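Local coordinates for oxidoreductase, 2OG-Fe oxygenase family protein, putative, expressed (Oryza sativa subsp. japonica, PDB 5XOI), which probably acts as an AlkB-family dioxygenase dependent on iron(II) and 2-oxoglutarate, and carries manganese at its metal site in this structure, at residues A[8-13]-A[195-200]. Residues are numbered along the deposited sequence; the frame is centred on the assembly and turned at random.
Sequences YLRPGM and RLIFHG. With MN (manganese (II) ion), chain C.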
# COMPACT_ATOMS: atom_id res chain seq x y z
N TYR A 8 -7.51 -6.66 14.03
CA TYR A 8 -6.77 -7.86 13.67
C TYR A 8 -7.54 -8.60 12.59
O TYR A 8 -8.68 -9.04 12.82
CB TYR A 8 -6.59 -8.72 14.92
CG TYR A 8 -5.86 -10.01 14.73
CD1 TYR A 8 -6.54 -11.19 14.43
CD2 TYR A 8 -4.49 -10.08 14.88
CE1 TYR A 8 -5.87 -12.38 14.27
CE2 TYR A 8 -3.81 -11.27 14.73
CZ TYR A 8 -4.51 -12.42 14.43
OH TYR A 8 -3.82 -13.61 14.29
N LEU A 9 -6.95 -8.72 11.40
CA LEU A 9 -7.67 -9.37 10.30
C LEU A 9 -7.32 -10.84 10.15
O LEU A 9 -8.17 -11.63 9.74
CB LEU A 9 -7.38 -8.65 8.98
CG LEU A 9 -7.77 -7.17 8.88
CD1 LEU A 9 -7.71 -6.74 7.43
CD2 LEU A 9 -9.16 -6.94 9.46
N ARG A 10 -6.09 -11.21 10.47
CA ARG A 10 -5.59 -12.57 10.43
C ARG A 10 -4.14 -12.51 10.91
O ARG A 10 -3.59 -11.41 11.06
CB ARG A 10 -5.70 -13.18 9.03
CG ARG A 10 -5.44 -12.26 7.88
CD ARG A 10 -5.61 -13.06 6.59
NE ARG A 10 -4.46 -13.94 6.38
CZ ARG A 10 -4.44 -14.95 5.52
NH1 ARG A 10 -5.51 -15.23 4.79
NH2 ARG A 10 -3.35 -15.69 5.40
N PRO A 11 -3.49 -13.65 11.16
CA PRO A 11 -2.14 -13.59 11.72
C PRO A 11 -1.19 -12.74 10.86
O PRO A 11 -1.03 -12.95 9.66
CB PRO A 11 -1.73 -15.06 11.78
CG PRO A 11 -3.01 -15.78 12.02
CD PRO A 11 -4.03 -15.03 11.20
N GLY A 12 -0.60 -11.73 11.50
CA GLY A 12 0.30 -10.82 10.82
C GLY A 12 -0.36 -9.81 9.92
O GLY A 12 0.31 -9.21 9.08
N MET A 13 -1.67 -9.58 10.09
CA MET A 13 -2.39 -8.61 9.26
C MET A 13 -3.21 -7.69 10.15
O MET A 13 -4.19 -8.12 10.76
CB MET A 13 -3.29 -9.32 8.25
CG MET A 13 -3.94 -8.39 7.24
SD MET A 13 -4.78 -9.34 5.98
CE MET A 13 -5.21 -8.04 4.82
N ARG A 195 2.14 -12.61 4.66
CA ARG A 195 2.94 -11.83 3.72
C ARG A 195 2.57 -12.13 2.27
O ARG A 195 2.67 -11.25 1.40
CB ARG A 195 4.43 -12.08 3.97
CG ARG A 195 5.40 -11.37 3.02
CD ARG A 195 5.13 -9.87 2.93
NE ARG A 195 6.09 -9.22 2.03
CZ ARG A 195 5.97 -9.23 0.71
NH1 ARG A 195 4.93 -9.84 0.15
NH2 ARG A 195 6.88 -8.63 -0.05
N LEU A 196 2.10 -13.34 1.99
CA LEU A 196 1.83 -13.76 0.62
C LEU A 196 0.33 -13.89 0.33
O LEU A 196 -0.07 -14.65 -0.56
CB LEU A 196 2.55 -15.07 0.32
CG LEU A 196 4.06 -14.88 0.14
CD1 LEU A 196 4.75 -16.19 -0.24
CD2 LEU A 196 4.32 -13.81 -0.93
N ILE A 197 -0.52 -13.15 1.05
CA ILE A 197 -1.94 -13.18 0.73
C ILE A 197 -2.16 -12.70 -0.70
O ILE A 197 -1.47 -11.80 -1.20
CB ILE A 197 -2.77 -12.34 1.72
CG1 ILE A 197 -2.24 -10.90 1.81
CG2 ILE A 197 -2.83 -13.03 3.08
CD1 ILE A 197 -3.18 -9.93 2.54
N PHE A 198 -3.12 -13.32 -1.37
CA PHE A 198 -3.67 -12.73 -2.58
C PHE A 198 -4.53 -11.53 -2.19
O PHE A 198 -5.28 -11.58 -1.22
CB PHE A 198 -4.50 -13.76 -3.34
CG PHE A 198 -3.69 -14.75 -4.14
CD1 PHE A 198 -3.17 -15.89 -3.54
CD2 PHE A 198 -3.46 -14.55 -5.50
CE1 PHE A 198 -2.42 -16.81 -4.26
CE2 PHE A 198 -2.70 -15.47 -6.24
CZ PHE A 198 -2.18 -16.59 -5.63
N HIS A 199 -4.45 -10.45 -2.96
CA HIS A 199 -5.17 -9.25 -2.56
C HIS A 199 -5.38 -8.35 -3.77
O HIS A 199 -4.74 -8.52 -4.82
CB HIS A 199 -4.42 -8.48 -1.45
CG HIS A 199 -3.04 -8.09 -1.84
ND1 HIS A 199 -1.98 -8.97 -1.78
CD2 HIS A 199 -2.55 -6.94 -2.36
CE1 HIS A 199 -0.89 -8.36 -2.22
NE2 HIS A 199 -1.21 -7.14 -2.59
N GLY A 200 -6.30 -7.41 -3.63
CA GLY A 200 -6.57 -6.50 -4.72
C GLY A 200 -7.64 -5.50 -4.34
O GLY A 200 -8.11 -5.46 -3.19
MN MN C . -0.06 -5.85 -3.97
O HOH W 1 0.67 -4.54 -2.18
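The methyl CG2 of Ile197 sits over the centre of one face of the Arg10 guanidinium, 3.5 Å from Arg10 CZ, while the polar rim of that group is held elsewhere: NE hydrogen-bonds to Ser194 OG and NH1 forms a salt bridge with Asp170. At the edge of the His199 imidazole, His199 ND1 donates to Ile197 O over 2.9 Å; the acceptor lies in the ring plane, although the donor stands 45° out of the carbonyl plane. The other branch of Ile197 meets Met13, Ile197 CD1 lying 3.6 Å from Met13 CE and 3.8 Å from Met13 SD. With CG anti to the backbone N (chi1 -173°) and the chain extended beyond it, Met13 carries its sulfur and methyl as far as this branch; Tyr168 and Phe190 also touch Ile197. In the double-stranded beta-helix (jelly-roll) fold of the 2OG-Fe(II) oxygenases, the contact joins the hairpin of edge strand 6-10 and strand 13-16, closed by a type II turn from Arg10 to Met13, to the residue just ahead of strand 198-205 in the smaller sheet. On that strand His199 NE2 binds manganese at 2.2 Å, completing the facial triad with His139 and Asp141.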